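Local coordinates for protein alanine racemase (PDB 3E6E) that belongs to the alanine racemase family and forms an assembly of two chains, each joining a parallel beta/alpha barrel to a beta-rich C-terminal domain, at residues L127-K132 with R153-H158; E307-V312 with M318-E323. The protein carries 1 engineered substitution. All blocks are in the same frame, centred on the assembly; numbering follows the deposited sequence.

Interaction 1: L127-K132 with R153-H158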
loop_
_atom_site.group_PDB
_atom_site.type_symbol
_atom_site.label_atom_id
_atom_site.label_comp_id
_atom_site.label_asym_id
_atom_site.label_seq_id
_atom_site.Cartn_x
_atom_site.Cartn_y
_atom_site.Cartn_z
ATOM N N LEU A 127 -23.875 22.383 -13.656
ATOM C CA LEU A 127 -22.868 21.806 -12.787
ATOM C C LEU A 127 -23.557 21.330 -11.517
ATOM O O LEU A 127 -23.927 22.143 -10.666
ATOM C CB LEU A 127 -21.796 22.839 -12.431
ATOM C CG LEU A 127 -20.680 22.346 -11.491
ATOM C CD1 LEU A 127 -19.803 21.350 -12.226
ATOM C CD2 LEU A 127 -19.842 23.514 -10.999
ATOM N N ARG A 128 -23.736 20.014 -11.403
ATOM C CA ARG A 128 -24.379 19.405 -10.237
ATOM C C ARG A 128 -23.437 19.563 -9.039
ATOM O O ARG A 128 -22.470 18.815 -8.915
ATOM C CB ARG A 128 -24.637 17.914 -10.508
ATOM C CG ARG A 128 -24.971 17.601 -11.970
ATOM C CD ARG A 128 -25.191 16.105 -12.213
ATOM N NE ARG A 128 -26.590 15.683 -12.117
ATOM C CZ ARG A 128 -27.493 15.853 -13.081
ATOM N NH1 ARG A 128 -27.146 16.438 -14.219
ATOM N NH2 ARG A 128 -28.743 15.434 -12.913
ATOM N N VAL A 129 -23.716 20.535 -8.169
ATOM C CA VAL A 129 -22.866 20.790 -7.003
ATOM C C VAL A 129 -23.494 20.436 -5.666
ATOM O O VAL A 129 -24.699 20.486 -5.504
ATOM C CB VAL A 129 -22.428 22.286 -6.901
ATOM C CG1 VAL A 129 -22.052 22.827 -8.272
ATOM C CG2 VAL A 129 -23.523 23.107 -6.263
ATOM N N HIS A 130 -22.646 20.080 -4.710
ATOM C CA HIS A 130 -23.069 19.751 -3.356
ATOM C C HIS A 130 -22.257 20.690 -2.468
ATOM O O HIS A 130 -21.022 20.745 -2.574
ATOM C CB HIS A 130 -22.748 18.289 -3.019
ATOM C CG HIS A 130 -23.695 17.300 -3.626
ATOM N ND1 HIS A 130 -24.570 16.550 -2.870
ATOM C CD2 HIS A 130 -23.893 16.923 -4.912
ATOM C CE1 HIS A 130 -25.265 15.754 -3.664
ATOM N NE2 HIS A 130 -24.873 15.960 -4.909
ATOM N N LEU A 131 -22.941 21.445 -1.613
ATOM C CA LEU A 131 -22.267 22.394 -0.734
ATOM C C LEU A 131 -21.929 21.783 0.610
ATOM O O LEU A 131 -22.810 21.557 1.431
ATOM C CB LEU A 131 -23.144 23.639 -0.547
ATOM C CG LEU A 131 -23.050 24.763 -1.588
ATOM C CD1 LEU A 131 -22.976 24.190 -2.977
ATOM C CD2 LEU A 131 -24.264 25.683 -1.450
ATOM N N LYS A 132 -20.652 21.517 0.851
ATOM C CA LYS A 132 -20.282 20.924 2.131
ATOM C C LYS A 132 -20.040 21.981 3.200
ATOM O O LYS A 132 -19.227 22.891 3.028
ATOM C CB LYS A 132 -19.030 20.032 2.017
ATOM C CG LYS A 132 -18.782 19.207 3.305
ATOM C CD LYS A 132 -17.424 18.488 3.359
ATOM C CE LYS A 132 -17.235 17.750 4.702
ATOM N NZ LYS A 132 -15.904 17.075 4.845
ATOM N N ARG A 153 -27.645 30.981 -2.149
ATOM C CA ARG A 153 -28.315 32.023 -2.921
ATOM C C ARG A 153 -27.549 32.333 -4.197
ATOM O O ARG A 153 -28.121 32.778 -5.190
ATOM C CB ARG A 153 -28.464 33.293 -2.081
ATOM C CG ARG A 153 -29.612 34.188 -2.513
ATOM C CD ARG A 153 -29.888 35.248 -1.460
ATOM N NE ARG A 153 -28.772 36.177 -1.329
ATOM C CZ ARG A 153 -28.364 37.003 -2.292
ATOM N NH1 ARG A 153 -28.979 37.023 -3.470
ATOM N NH2 ARG A 153 -27.342 37.820 -2.072
ATOM N N PHE A 154 -26.249 32.082 -4.172
ATOM C CA PHE A 154 -25.431 32.346 -5.336
ATOM C C PHE A 154 -25.649 31.252 -6.358
ATOM O O PHE A 154 -25.943 31.520 -7.512
ATOM C CB PHE A 154 -23.957 32.420 -4.933
ATOM C CG PHE A 154 -23.038 32.754 -6.067
ATOM C CD1 PHE A 154 -22.648 31.778 -6.975
ATOM C CD2 PHE A 154 -22.568 34.051 -6.237
ATOM C CE1 PHE A 154 -21.796 32.091 -8.040
ATOM C CE2 PHE A 154 -21.718 34.378 -7.298
ATOM C CZ PHE A 154 -21.331 33.401 -8.200
ATOM N N VAL A 155 -25.512 30.009 -5.921
ATOM C CA VAL A 155 -25.682 28.873 -6.806
ATOM C C VAL A 155 -27.056 28.831 -7.454
ATOM O O VAL A 155 -27.168 28.586 -8.654
ATOM C CB VAL A 155 -25.432 27.572 -6.048
ATOM C CG1 VAL A 155 -25.903 26.389 -6.868
ATOM C CG2 VAL A 155 -23.951 27.454 -5.742
ATOM N N GLN A 156 -28.099 29.063 -6.662
ATOM C CA GLN A 156 -29.464 29.064 -7.186
ATOM C C GLN A 156 -29.610 30.176 -8.210
ATOM O O GLN A 156 -30.540 30.185 -9.016
ATOM C CB GLN A 156 -30.478 29.320 -6.077
ATOM C CG GLN A 156 -30.578 28.253 -5.031
ATOM C CD GLN A 156 -31.643 28.589 -4.014
ATOM O OE1 GLN A 156 -31.583 29.641 -3.370
ATOM N NE2 GLN A 156 -32.631 27.706 -3.865
ATOM N N SER A 157 -28.679 31.118 -8.163
ATOM C CA SER A 157 -28.707 32.252 -9.060
ATOM C C SER A 157 -28.295 31.991 -10.493
ATOM O O SER A 157 -29.080 32.218 -11.400
ATOM C CB SER A 157 -27.840 33.398 -8.511
ATOM O OG SER A 157 -28.376 33.947 -7.321
ATOM N N HIS A 158 -27.068 31.516 -10.688
ATOM C CA HIS A 158 -26.352 31.736 -11.939
ATOM C C HIS A 158 -26.767 30.722 -12.999
ATOM O O HIS A 158 -26.767 31.023 -14.193
ATOM C CB HIS A 158 -24.841 31.669 -11.709
ATOM C CG HIS A 158 -24.253 32.938 -11.174
ATOM N ND1 HIS A 158 -24.066 34.058 -11.955
ATOM C CD2 HIS A 158 -23.813 33.264 -9.936
ATOM C CE1 HIS A 158 -23.534 35.020 -11.221
ATOM N NE2 HIS A 158 -23.370 34.563 -9.993
#

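Interaction 2: E307-V312 with M318-E323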
loop_
_atom_site.group_PDB
_atom_site.type_symbol
_atom_site.label_atom_id
_atom_site.label_comp_id
_atom_site.label_asym_id
_atom_site.label_seq_id
_atom_site.Cartn_x
_atom_site.Cartn_y
_atom_site.Cartn_z
ATOM N N GLU A 307 2.230 -19.034 14.341
ATOM C CA GLU A 307 2.847 -17.765 14.674
ATOM C C GLU A 307 3.893 -17.309 13.675
ATOM O O GLU A 307 4.730 -18.094 13.229
ATOM C CB GLU A 307 3.481 -17.852 16.057
ATOM C CG GLU A 307 4.156 -16.575 16.495
ATOM C CD GLU A 307 4.902 -16.739 17.801
ATOM O OE1 GLU A 307 4.344 -17.346 18.741
ATOM O OE2 GLU A 307 6.046 -16.256 17.890
ATOM N N ILE A 308 3.837 -16.032 13.322
ATOM C CA ILE A 308 4.811 -15.466 12.411
ATOM C C ILE A 308 6.072 -15.223 13.238
ATOM O O ILE A 308 6.056 -14.475 14.212
ATOM C CB ILE A 308 4.285 -14.152 11.802
ATOM C CG1 ILE A 308 3.156 -14.481 10.817
ATOM C CG2 ILE A 308 5.413 -13.386 11.124
ATOM C CD1 ILE A 308 2.576 -13.284 10.063
ATOM N N VAL A 309 7.162 -15.883 12.870
ATOM C CA VAL A 309 8.400 -15.725 13.618
ATOM C C VAL A 309 9.440 -15.030 12.768
ATOM O O VAL A 309 9.436 -15.151 11.547
ATOM C CB VAL A 309 8.928 -17.092 14.124
ATOM C CG1 VAL A 309 7.879 -17.732 15.033
ATOM C CG2 VAL A 309 9.272 -18.012 12.946
ATOM N N GLY A 310 10.329 -14.291 13.411
ATOM C CA GLY A 310 11.326 -13.556 12.659
ATOM C C GLY A 310 10.683 -12.330 12.027
ATOM O O GLY A 310 9.465 -12.136 12.097
ATOM N N ARG A 311 11.494 -11.485 11.409
ATOM C CA ARG A 311 10.955 -10.298 10.770
ATOM C C ARG A 311 10.228 -10.642 9.488
ATOM O O ARG A 311 10.581 -11.596 8.788
ATOM C CB ARG A 311 12.062 -9.295 10.469
ATOM C CG ARG A 311 12.545 -8.545 11.698
ATOM C CD ARG A 311 11.605 -7.392 12.056
ATOM N NE ARG A 311 12.191 -6.520 13.071
ATOM C CZ ARG A 311 12.211 -6.775 14.377
ATOM N NH1 ARG A 311 11.663 -7.886 14.857
ATOM N NH2 ARG A 311 12.808 -5.922 15.202
ATOM N N VAL A 312 9.191 -9.863 9.209
ATOM C CA VAL A 312 8.399 -10.016 8.011
ATOM C C VAL A 312 9.281 -9.423 6.930
ATOM O O VAL A 312 9.814 -8.322 7.111
ATOM C CB VAL A 312 7.091 -9.206 8.149
ATOM C CG1 VAL A 312 6.359 -9.115 6.802
ATOM C CG2 VAL A 312 6.199 -9.859 9.190
ATOM N N MET A 318 8.216 -16.038 7.506
ATOM C CA MET A 318 8.232 -17.408 7.988
ATOM C C MET A 318 7.403 -17.600 9.248
ATOM O O MET A 318 7.403 -16.757 10.154
ATOM C CB MET A 318 9.663 -17.888 8.235
ATOM C CG MET A 318 10.724 -16.825 8.142
ATOM S SD MET A 318 11.025 -16.262 6.464
ATOM C CE MET A 318 10.695 -14.536 6.652
ATOM N N ILE A 319 6.705 -18.729 9.285
ATOM C CA ILE A 319 5.834 -19.084 10.391
ATOM C C ILE A 319 6.221 -20.413 11.026
ATOM O O ILE A 319 6.855 -21.266 10.401
ATOM C CB ILE A 319 4.364 -19.186 9.919
ATOM C CG1 ILE A 319 4.215 -20.342 8.925
ATOM C CG2 ILE A 319 3.932 -17.870 9.270
ATOM C CD1 ILE A 319 2.852 -20.426 8.290
ATOM N N ARG A 320 5.808 -20.580 12.278
ATOM C CA ARG A 320 6.089 -21.780 13.052
ATOM C C ARG A 320 4.943 -22.765 12.933
ATOM O O ARG A 320 3.874 -22.570 13.512
ATOM C CB ARG A 320 6.319 -21.396 14.517
ATOM C CG ARG A 320 6.027 -22.475 15.540
ATOM C CD ARG A 320 5.210 -21.857 16.670
ATOM N NE ARG A 320 5.952 -21.688 17.915
ATOM C CZ ARG A 320 7.188 -21.212 18.008
ATOM N NH1 ARG A 320 7.850 -20.850 16.921
ATOM N NH2 ARG A 320 7.764 -21.097 19.199
ATOM N N LEU A 321 5.178 -23.820 12.165
ATOM C CA LEU A 321 4.188 -24.862 11.944
ATOM C C LEU A 321 4.248 -25.868 13.081
ATOM O O LEU A 321 5.310 -26.383 13.409
ATOM C CB LEU A 321 4.474 -25.565 10.615
ATOM C CG LEU A 321 4.325 -24.672 9.385
ATOM C CD1 LEU A 321 4.835 -25.380 8.129
ATOM C CD2 LEU A 321 2.857 -24.295 9.256
ATOM N N ALA A 322 3.095 -26.144 13.680
ATOM C CA ALA A 322 3.015 -27.085 14.791
ATOM C C ALA A 322 2.615 -28.476 14.307
ATOM O O ALA A 322 1.570 -29.001 14.692
ATOM C CB ALA A 322 2.035 -26.585 15.840
ATOM N N GLU A 323 3.454 -29.067 13.463
ATOM C CA GLU A 323 3.120 -30.326 12.807
ATOM C C GLU A 323 4.249 -30.862 11.932
ATOM O O GLU A 323 5.425 -30.616 12.199
ATOM C CB GLU A 323 1.803 -30.197 12.038
ATOM C CG GLU A 323 0.923 -31.433 12.105
ATOM C CD GLU A 323 -0.391 -31.253 11.370
ATOM O OE1 GLU A 323 -1.149 -32.239 11.253
ATOM O OE2 GLU A 323 -0.666 -30.126 10.910
HETATM O O HOH W 1 8.751 -14.020 9.331
#

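Interaction 1: L127-K132 with R153-H158
Val155 reaches across from its helix to touch two residues of the strand, one with each of its methyls. CG1 of Val155 comes within 4.1 Å of CG2 of Val129, the two side chains running alongside and past each other in opposite senses. The second meeting is looser, with CD1 of Leu131 at 4.4 Å from CG2 of Val155. The torsion of Val155 explains this division of labour: CG1 stands anti to the backbone N (chi1 167°) and CG2 anti to the carbonyl carbon, so the branches spread towards successive outward-facing strand residues. With the CA atoms of Val129 and Val155 8.6 Å apart, 93 Å² is buried between the segments; the contacts are all between apolar side chains, and no hydrogen bond crosses between 127-132 and 153-158.

Neighbouring elements complete the layer. Leu112 of helix 109-117, together with Phe161 and Trp163, also packs on Val155, while Leu131 lies against Val106 and Ile166 of the two flanking strands. Behind the strand the chemistry turns polar: His130, on the other face, hydrogen-bonds through its two ring nitrogens to His203 and Glu164, and Glu164 also forms a salt bridge with Arg128.

Within the helix, CD2 of His158 lies over one face of the Phe154 ring, towards its rim, and Phe154 itself leans on helix 109-117. Strand 129-132, helix 145-158 and strand 165-167 form a beta-alpha-beta unit, and apolar contacts of this kind, joining the strands to the surrounding helices, are characteristic of a TIM-type barrel.

Interaction 2: E307-V312 with M318-E323
Ile308 and Ile319 face each other in the close-set middle of the contact, a non-hydrogen-bonded antiparallel pair with CA atoms only 4.3 Å apart. CG1 of Ile308 meets CG2 of Ile319 at 3.8 Å, the side chains crossing at a slant on the face where Trp290 adjoins Ile308 and Val299 and Val301 adjoin Ile319. Single backbone bonds flank the pair: Arg320 N donates to Glu307 O (2.9 Å, 160°), and Val309 N donates to Met318 O (2.9 Å, 149°). Glu307 O also receives a CA-H contact from Ile319 CA at 3.2 Å.

These are the arms of a beta hairpin, strands 304-309 and 317-321, in the mixed sheet of the C-terminal domain; the turn between them carries Cys313, Met314 and Asp315, which line a pocket for D-[3-hydroxy-2-methyl-5-phosphonooxymethyl-pyridin-4-ylmethyl]-N,O-cycloserylamide (DCS). Towards that turn the strands part and a water fills in, accepting from Met318 N at 2.8 Å and lying near the carbonyls of Val309 and Arg311. Met318 bends so that CE approaches Arg311 O, and it packs on Arg139 of the second subunit.

The partly exposed end is slacker. CG of Arg320 stands anti to its N (chi1 154°) before the chain folds back, bringing NH1 to 3.6 Å from CG1 of Val309, roughly at right angles to that side chain. NH1 is hydrogen-bonded to Tyr271 OH, whereas the Glu307 carboxylate stays clear of the guanidinium, OE1 to NE of Arg320 being 4.7 Å.

Followed from the N terminus, the chain closes two loops in series, neither nested in nor crossing the other. Interaction 1 comes first, bringing a barrel strand and the helix that follows it together over 20 intervening residues. After the remaining barrel elements, interaction 2 closes a much shorter loop of five residues in the beta-rich C-terminal domain. The centres of interaction 1 and interaction 2 lie about 57 Å apart, on opposite sides of the chain's centre, and within a chain the two do not touch. The dimer relates them indirectly: Arg139, a DCS-pocket residue in the loop spanned by interaction 1, packs from the second subunit against Met318 in strand 317-321 of interaction 2.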